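Local coordinates for protein UDP-glucose:anthocyanidin 3-O-glucosyltransferase (Clitoria ternatea, PDB 4REL) that is a plant glycosyltransferase of the GT-B clan, built from two Rossmann-like domains, with the ligand 3,5,7-trihydroxy-2-(4-hydroxyphenyl)-4H-chromen-4-one bound in its pocket, at residues V25-A29 / P56-R60; V337-V341 / L399-L403; W379-V383 / K410-A415. All blocks are in the same frame, centred on the assembly; numbering follows the deposited sequence.

Interaction 1 (V25-A29 / P56-R60). With ACT (acetate ion), chain G.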
loop_
_atom_site.group_PDB
_atom_site.type_symbol
_atom_site.label_atom_id
_atom_site.label_comp_id
_atom_site.label_asym_id
_atom_site.label_seq_id
_atom_site.Cartn_x
_atom_site.Cartn_y
_atom_site.Cartn_z
ATOM N N VAL A 25 -9.298 4.004 -11.360
ATOM C CA VAL A 25 -9.973 3.829 -12.652
ATOM C C VAL A 25 -11.489 4.015 -12.528
ATOM O O VAL A 25 -12.127 4.610 -13.407
ATOM C CB VAL A 25 -9.632 2.449 -13.272
ATOM C CG1 VAL A 25 -10.510 2.162 -14.490
ATOM C CG2 VAL A 25 -8.153 2.403 -13.662
ATOM N N LEU A 26 -12.071 3.525 -11.433
ATOM C CA LEU A 26 -13.500 3.743 -11.194
ATOM C C LEU A 26 -13.824 5.237 -11.139
ATOM O O LEU A 26 -14.830 5.678 -11.700
ATOM C CB LEU A 26 -13.962 3.048 -9.906
ATOM C CG LEU A 26 -14.094 1.526 -9.979
ATOM C CD1 LEU A 26 -14.271 0.914 -8.603
ATOM C CD2 LEU A 26 -15.265 1.122 -10.873
ATOM N N LYS A 27 -12.978 6.012 -10.470
ATOM C CA LYS A 27 -13.202 7.460 -10.361
ATOM C C LYS A 27 -13.095 8.123 -11.727
ATOM O O LYS A 27 -13.908 8.977 -12.078
ATOM C CB LYS A 27 -12.192 8.107 -9.408
ATOM C CG LYS A 27 -12.365 7.715 -7.936
ATOM C CD LYS A 27 -11.188 8.217 -7.092
ATOM C CE LYS A 27 -11.210 7.596 -5.701
ATOM N NZ LYS A 27 -10.056 8.079 -4.884
ATOM N N LEU A 28 -12.069 7.741 -12.481
ATOM C CA LEU A 28 -11.858 8.302 -13.819
ATOM C C LEU A 28 -12.991 7.906 -14.768
ATOM O O LEU A 28 -13.437 8.714 -15.584
ATOM C CB LEU A 28 -10.519 7.831 -14.397
ATOM C CG LEU A 28 -9.281 8.342 -13.654
ATOM C CD1 LEU A 28 -8.020 7.647 -14.179
ATOM C CD2 LEU A 28 -9.151 9.856 -13.782
ATOM N N ALA A 29 -13.435 6.655 -14.679
ATOM C CA ALA A 29 -14.502 6.175 -15.555
ATOM C C ALA A 29 -15.829 6.869 -15.253
ATOM O O ALA A 29 -16.640 7.108 -16.152
ATOM C CB ALA A 29 -14.649 4.672 -15.440
ATOM N N PRO A 56 -18.819 -0.343 -14.086
ATOM C CA PRO A 56 -19.464 0.527 -15.074
ATOM C C PRO A 56 -19.226 0.071 -16.505
ATOM O O PRO A 56 -18.278 -0.668 -16.789
ATOM C CB PRO A 56 -18.807 1.898 -14.828
ATOM C CG PRO A 56 -17.638 1.639 -13.955
ATOM C CD PRO A 56 -17.986 0.430 -13.152
ATOM N N ASN A 57 -20.101 0.515 -17.398
ATOM C CA ASN A 57 -20.102 0.055 -18.776
ATOM C C ASN A 57 -18.849 0.434 -19.562
ATOM O O ASN A 57 -18.484 -0.252 -20.515
ATOM C CB ASN A 57 -21.352 0.580 -19.486
ATOM C CG ASN A 57 -22.623 0.276 -18.719
ATOM O OD1 ASN A 57 -22.804 -0.832 -18.203
ATOM N ND2 ASN A 57 -23.512 1.263 -18.631
ATOM N N ASN A 58 -18.182 1.511 -19.158
ATOM C CA ASN A 58 -16.993 1.953 -19.887
ATOM C C ASN A 58 -15.669 1.363 -19.372
ATOM O O ASN A 58 -14.590 1.752 -19.829
ATOM C CB ASN A 58 -16.927 3.486 -19.994
ATOM C CG ASN A 58 -16.830 4.180 -18.644
ATOM O OD1 ASN A 58 -17.349 3.698 -17.630
ATOM N ND2 ASN A 58 -16.161 5.328 -18.628
ATOM N N ILE A 59 -15.764 0.425 -18.428
ATOM C CA ILE A 59 -14.602 -0.349 -17.996
ATOM C C ILE A 59 -14.755 -1.775 -18.511
ATOM O O ILE A 59 -15.795 -2.418 -18.305
ATOM C CB ILE A 59 -14.441 -0.383 -16.458
ATOM C CG1 ILE A 59 -14.241 1.033 -15.910
ATOM C CG2 ILE A 59 -13.272 -1.278 -16.082
ATOM C CD1 ILE A 59 -14.113 1.100 -14.382
ATOM N N ARG A 60 -13.736 -2.263 -19.207
ATOM C CA ARG A 60 -13.757 -3.625 -19.723
ATOM C C ARG A 60 -12.515 -4.320 -19.219
ATOM O O ARG A 60 -11.466 -3.693 -19.093
ATOM C CB ARG A 60 -13.773 -3.622 -21.249
ATOM C CG ARG A 60 -15.057 -3.043 -21.826
ATOM C CD ARG A 60 -14.941 -2.735 -23.313
ATOM N NE ARG A 60 -16.151 -2.059 -23.797
ATOM C CZ ARG A 60 -16.325 -0.739 -23.801
ATOM N NH1 ARG A 60 -15.362 0.060 -23.368
ATOM N NH2 ARG A 60 -17.462 -0.216 -24.247
HETATM C C ACT G . -17.348 3.140 -23.509
HETATM O O ACT G . -16.237 2.636 -23.786
HETATM O OXT ACT G . -18.367 2.424 -23.359
HETATM C CH3 ACT G . -17.481 4.639 -23.495
HETATM O O HOH W 1 -18.456 4.927 -15.577
#
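A29 and N58 are the nearest CA pair across the two segments, 6.5 Å apart, where a turn of helix 18-31 meets the type I beta turn P56 to I59. That turn is closed by the bond from I59 N to P56 O (3.2 Å), and it delivers the chain straight into strand 59-64. Across the gap N58 ND2 donates to A29 O at 3.1 Å, with the N-H pointing well at the oxygen (157°). It comes in from the side of the carbonyl, the C=O...donor angle being only 112°. The side chain gets there because CG lies between the backbone N and the carbonyl carbon (chi1 62°), which swings the amide toward the helix. ND2 is also hydrogen-bonded to T35 O, so two acceptors hold the amide nitrogen. A water donates to N58 OD1 at 2.6 Å and weakly to A29 O, giving the amide oxygen an indirect and looser link to the helix. Beside this polar patch the packing is aliphatic. I59 CG1 rests on A29 CB at 3.7 Å, and the extended chain carries CD1 on to V25 CG1 (3.8 Å) and to L26 CD2. That leucine methyl also touches the proline ring, L26 CD2 to P56 CD being 3.6 Å. Farther out, R60 grips an acetate, probably from the crystallisation liquor: NH1 bonds its O at 2.8 Å and NH2 its OXT, while S36 OG holds the anion as well. In the fold, the contact joins the first helix of a Rossmann-like beta-alpha-beta unit to the start of strand 59-64, at one edge of the seven-stranded parallel sheet.

Interaction 2 (V337-V341 / L399-L403)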
loop_
_atom_site.group_PDB
_atom_site.type_symbol
_atom_site.label_atom_id
_atom_site.label_comp_id
_atom_site.label_asym_id
_atom_site.label_seq_id
_atom_site.Cartn_x
_atom_site.Cartn_y
_atom_site.Cartn_z
ATOM N N VAL A 337 -11.340 1.603 18.962
ATOM C CA VAL A 337 -9.971 1.175 18.648
ATOM C C VAL A 337 -8.972 2.260 19.036
ATOM O O VAL A 337 -9.065 3.393 18.557
ATOM C CB VAL A 337 -9.821 0.812 17.152
ATOM C CG1 VAL A 337 -8.364 0.455 16.805
ATOM C CG2 VAL A 337 -10.758 -0.334 16.796
ATOM N N GLY A 338 -8.020 1.907 19.903
ATOM C CA GLY A 338 -7.090 2.881 20.443
ATOM C C GLY A 338 -5.687 2.747 19.891
ATOM O O GLY A 338 -4.883 3.669 19.999
ATOM N N VAL A 339 -5.381 1.605 19.290
ATOM C CA VAL A 339 -4.071 1.425 18.668
ATOM C C VAL A 339 -4.163 0.359 17.584
ATOM O O VAL A 339 -4.941 -0.588 17.709
ATOM C CB VAL A 339 -2.973 1.080 19.723
ATOM C CG1 VAL A 339 -3.174 -0.324 20.300
ATOM C CG2 VAL A 339 -1.577 1.219 19.127
ATOM N N PHE A 340 -3.382 0.539 16.516
ATOM C CA PHE A 340 -3.317 -0.392 15.400
ATOM C C PHE A 340 -1.894 -0.957 15.391
ATOM O O PHE A 340 -0.922 -0.212 15.243
ATOM C CB PHE A 340 -3.592 0.368 14.108
ATOM C CG PHE A 340 -3.519 -0.468 12.850
ATOM C CD1 PHE A 340 -3.787 -1.831 12.862
ATOM C CD2 PHE A 340 -3.186 0.131 11.645
ATOM C CE1 PHE A 340 -3.731 -2.580 11.692
ATOM C CE2 PHE A 340 -3.119 -0.613 10.469
ATOM C CZ PHE A 340 -3.393 -1.971 10.498
ATOM N N VAL A 341 -1.782 -2.267 15.587
ATOM C CA VAL A 341 -0.494 -2.944 15.604
ATOM C C VAL A 341 -0.347 -3.543 14.214
ATOM O O VAL A 341 -1.139 -4.407 13.803
ATOM C CB VAL A 341 -0.493 -4.024 16.685
ATOM C CG1 VAL A 341 0.851 -4.758 16.717
ATOM C CG2 VAL A 341 -0.818 -3.390 18.039
ATOM N N LEU A 399 2.220 -1.249 23.986
ATOM C CA LEU A 399 0.768 -1.220 24.159
ATOM C C LEU A 399 0.395 -0.264 25.277
ATOM O O LEU A 399 -0.533 0.529 25.135
ATOM C CB LEU A 399 0.222 -2.622 24.456
ATOM C CG LEU A 399 0.181 -3.595 23.274
ATOM C CD1 LEU A 399 -0.019 -5.029 23.751
ATOM C CD2 LEU A 399 -0.957 -3.200 22.364
ATOM N N ASN A 400 1.130 -0.315 26.389
ATOM C CA ASN A 400 0.826 0.588 27.496
ATOM C C ASN A 400 1.075 2.048 27.157
ATOM O O ASN A 400 0.279 2.922 27.511
ATOM C CB ASN A 400 1.606 0.195 28.752
ATOM C CG ASN A 400 0.916 -0.896 29.540
ATOM O OD1 ASN A 400 0.033 -0.625 30.356
ATOM N ND2 ASN A 400 1.318 -2.136 29.305
ATOM N N LEU A 401 2.186 2.299 26.473
ATOM C CA LEU A 401 2.567 3.651 26.084
ATOM C C LEU A 401 1.451 4.329 25.306
ATOM O O LEU A 401 1.004 5.416 25.676
ATOM C CB LEU A 401 3.846 3.626 25.248
ATOM C CG LEU A 401 4.255 4.968 24.640
ATOM C CD1 LEU A 401 4.579 5.949 25.752
ATOM C CD2 LEU A 401 5.448 4.795 23.723
ATOM N N ILE A 402 0.985 3.671 24.245
ATOM C CA ILE A 402 -0.023 4.262 23.367
ATOM C C ILE A 402 -1.433 4.251 23.971
ATOM O O ILE A 402 -2.153 5.245 23.890
ATOM C CB ILE A 402 -0.060 3.547 22.005
ATOM C CG1 ILE A 402 1.323 3.574 21.329
ATOM C CG2 ILE A 402 -1.140 4.143 21.102
ATOM C CD1 ILE A 402 1.864 4.964 21.045
ATOM N N LEU A 403 -1.840 3.138 24.571
ATOM C CA LEU A 403 -3.227 3.024 25.035
ATOM C C LEU A 403 -3.559 3.794 26.315
ATOM O O LEU A 403 -4.646 4.357 26.419
ATOM C CB LEU A 403 -3.636 1.562 25.211
ATOM C CG LEU A 403 -3.902 0.818 23.909
ATOM C CD1 LEU A 403 -4.108 -0.675 24.201
ATOM C CD2 LEU A 403 -5.127 1.410 23.221
#
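The flat group here is the G338-V339 peptide, and L403 CD2 sits over its face, almost directly above G338 C at 3.6 Å. I402 comes in nearer the rim of the same peptide, CG2 being 3.9 Å from G338 O. Because G338 carries no side chain, the leucine methyl can settle on the main chain itself. The one aromatic ring here, that of F340, is on the other side of the strand, where it meets Y268 with the planes about 5° apart. The axes of the short segments 337-341 and 399-403 pass 8.3 Å apart, their chain directions 138° from each other, so the helix runs back over the strand at a marked slant. This is alpha/beta packing of the Rossmann-like kind: the strand is central in a six-stranded parallel sheet of order 3-2-1-4-5-6, flanked by strands 266-270 and 359-361, and helix 392-403 shields one face. V339 carries most of the side-chain contact, and its two methyls divide the helix between them. With chi1 at 70°, CG1 is placed between the backbone N and the carbonyl carbon and meets L403 CG at 3.9 Å. CG2, which lies anti to the backbone N, presses against I402 CG2 at 3.6 Å; the V339 side chain crosses both partners at about a right angle. One turn back along the helix, L399 CD2 reaches V339 CG1 more loosely, at 4.2 Å, and V341 CG2 at 4.3 Å. No hydrogen bond spans the two segments. A267 and I360, on the neighbouring strands, also take the side chains of V339 and L399.

Interaction 3 (W379-V383 / K410-A415)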
loop_
_atom_site.group_PDB
_atom_site.type_symbol
_atom_site.label_atom_id
_atom_site.label_comp_id
_atom_site.label_asym_id
_atom_site.label_seq_id
_atom_site.Cartn_x
_atom_site.Cartn_y
_atom_site.Cartn_z
ATOM N N TRP A 379 5.590 12.010 11.276
ATOM C CA TRP A 379 4.227 12.270 11.752
ATOM C C TRP A 379 4.117 12.197 13.269
ATOM O O TRP A 379 3.263 12.866 13.867
ATOM C CB TRP A 379 3.254 11.257 11.162
ATOM C CG TRP A 379 3.181 11.251 9.670
ATOM C CD1 TRP A 379 3.501 12.272 8.819
ATOM C CD2 TRP A 379 2.769 10.157 8.848
ATOM N NE1 TRP A 379 3.293 11.879 7.516
ATOM C CE2 TRP A 379 2.852 10.581 7.508
ATOM C CE3 TRP A 379 2.323 8.858 9.117
ATOM C CZ2 TRP A 379 2.514 9.751 6.440
ATOM C CZ3 TRP A 379 1.994 8.036 8.064
ATOM C CH2 TRP A 379 2.093 8.482 6.737
ATOM N N GLU A 380 4.974 11.378 13.881
ATOM C CA GLU A 380 4.905 11.066 15.312
ATOM C C GLU A 380 3.511 10.600 15.757
ATOM O O GLU A 380 2.965 11.099 16.748
ATOM C CB GLU A 380 5.398 12.247 16.158
ATOM C CG GLU A 380 6.830 12.656 15.809
ATOM C CD GLU A 380 7.396 13.729 16.715
ATOM O OE1 GLU A 380 7.621 14.850 16.224
ATOM O OE2 GLU A 380 7.622 13.450 17.906
ATOM N N VAL A 381 2.963 9.617 15.041
ATOM C CA VAL A 381 1.630 9.088 15.344
ATOM C C VAL A 381 1.733 7.625 15.736
ATOM O O VAL A 381 0.763 6.876 15.669
ATOM C CB VAL A 381 0.634 9.246 14.171
ATOM C CG1 VAL A 381 0.294 10.715 13.940
ATOM C CG2 VAL A 381 1.154 8.597 12.874
ATOM N N GLY A 382 2.923 7.224 16.157
ATOM C CA GLY A 382 3.126 5.849 16.567
ATOM C C GLY A 382 4.559 5.565 16.949
ATOM O O GLY A 382 5.395 6.477 16.966
ATOM N N VAL A 383 4.833 4.300 17.262
ATOM C CA VAL A 383 6.186 3.860 17.617
ATOM C C VAL A 383 6.525 2.591 16.854
ATOM O O VAL A 383 5.643 1.802 16.496
ATOM C CB VAL A 383 6.358 3.602 19.137
ATOM C CG1 VAL A 383 6.234 4.902 19.928
ATOM C CG2 VAL A 383 5.356 2.577 19.633
ATOM N N LYS A 410 1.258 12.717 23.560
ATOM C CA LYS A 410 1.678 13.441 22.367
ATOM C C LYS A 410 1.312 12.656 21.108
ATOM O O LYS A 410 0.769 13.202 20.151
ATOM C CB LYS A 410 3.184 13.703 22.391
ATOM C CG LYS A 410 3.710 14.268 21.077
ATOM C CD LYS A 410 5.236 14.384 21.051
ATOM C CE LYS A 410 5.707 15.125 19.798
ATOM N NZ LYS A 410 7.179 15.396 19.802
ATOM N N ILE A 411 1.621 11.364 21.112
ATOM C CA ILE A 411 1.295 10.514 19.972
ATOM C C ILE A 411 -0.212 10.439 19.717
ATOM O O ILE A 411 -0.674 10.529 18.565
ATOM C CB ILE A 411 1.889 9.112 20.167
ATOM C CG1 ILE A 411 3.392 9.180 19.896
ATOM C CG2 ILE A 411 1.225 8.107 19.246
ATOM C CD1 ILE A 411 4.164 8.004 20.440
ATOM N N ARG A 412 -0.985 10.282 20.784
ATOM C CA ARG A 412 -2.440 10.248 20.659
ATOM C C ARG A 412 -2.967 11.570 20.110
ATOM O O ARG A 412 -3.843 11.583 19.241
ATOM C CB ARG A 412 -3.091 9.911 22.010
ATOM C CG ARG A 412 -2.843 8.451 22.447
ATOM C CD ARG A 412 -3.675 8.031 23.659
ATOM N NE ARG A 412 -3.351 8.842 24.836
ATOM C CZ ARG A 412 -2.399 8.564 25.728
ATOM N NH1 ARG A 412 -1.644 7.477 25.609
ATOM N NH2 ARG A 412 -2.207 9.386 26.755
ATOM N N ASP A 413 -2.423 12.680 20.607
ATOM C CA ASP A 413 -2.851 14.000 20.146
ATOM C C ASP A 413 -2.490 14.198 18.685
ATOM O O ASP A 413 -3.277 14.751 17.898
ATOM C CB ASP A 413 -2.210 15.111 20.990
ATOM C CG ASP A 413 -2.831 15.240 22.373
ATOM O OD1 ASP A 413 -3.921 14.671 22.608
ATOM O OD2 ASP A 413 -2.223 15.923 23.226
ATOM N N ASN A 414 -1.292 13.751 18.318
ATOM C CA ASN A 414 -0.833 13.875 16.941
ATOM C C ASN A 414 -1.703 13.077 15.983
ATOM O O ASN A 414 -1.962 13.512 14.868
ATOM C CB ASN A 414 0.632 13.442 16.800
ATOM C CG ASN A 414 1.590 14.429 17.430
ATOM O OD1 ASN A 414 1.235 15.587 17.661
ATOM N ND2 ASN A 414 2.814 13.986 17.694
ATOM N N ALA A 415 -2.159 11.910 16.417
ATOM C CA ALA A 415 -3.014 11.094 15.561
ATOM C C ALA A 415 -4.301 11.846 15.228
ATOM O O ALA A 415 -4.793 11.785 14.094
ATOM C CB ALA A 415 -3.329 9.746 16.228
#
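E380 and N414 make the central polar link: N414 ND2 donates to E380 O at 3.0 Å, N-H...O 161°, with the oxygen lying in the plane of the asparagine amide. Toward the more exposed end of the contact E380 uses its side chain as well. Its OE2 forms a salt bridge with K410 NZ at 2.8 Å, met on the syn side but 32° out of the carboxylate plane, and the two chains cross obliquely on the way. The lysine is stretched to full length, with CG anti to the backbone N (chi1 171°), and that is how an amine anchored one helical turn before N414 reaches the glutamate. Beyond the N414 bond, the CG2 branch of I411 leans on backbone. This methyl packs at 3.6 Å from both V381 C and G382 N, and the latter, buried here, has no hydrogen-bond partner in the model. The other branch of I411 reaches farther along the strand, CD1 meeting V383 CG1 at 3.8 Å and at about a right angle. On the far side of N414, V381 CG1 lies against the helix backbone, 3.7 Å from A415 N. The turn after helix 368-378 comes next: E380 is the first residue to leave helical geometry, with positive phi, and its carbonyl is the one N414 ND2 binds. W379 beside it is fastened through NE1 to L217 O. The chain then enters strand 382-384, at one edge of the six-stranded sheet and bonded along its backbone to strand 359-361. Helix 409-425 packs across its approach, while V381 rests on I375 of helix 368-378 and I411 and A415 share P358.

Interactions 2 and 3 belong to the same six-stranded sheet and touch: I402 O accepts a probable hydrogen bond from R412 NH1 at 2.9 Å, and I402 CD1 packs on I411 CG2. Interaction 1 sits in the other domain, on the opposite side of the chain's centre, its nearest atoms about 19 and 17 Å from interactions 2 and 3. Chemistry follows place in the fold here. Interaction 2, over a central strand, is core and wholly apolar across its segments. Interaction 1, at an edge strand, is buried but adds an asparagine-to-carbonyl hydrogen bond and a water to its aliphatic packing. Interaction 3, also edge-placed but partly exposed, shares that bond type and adds a salt bridge.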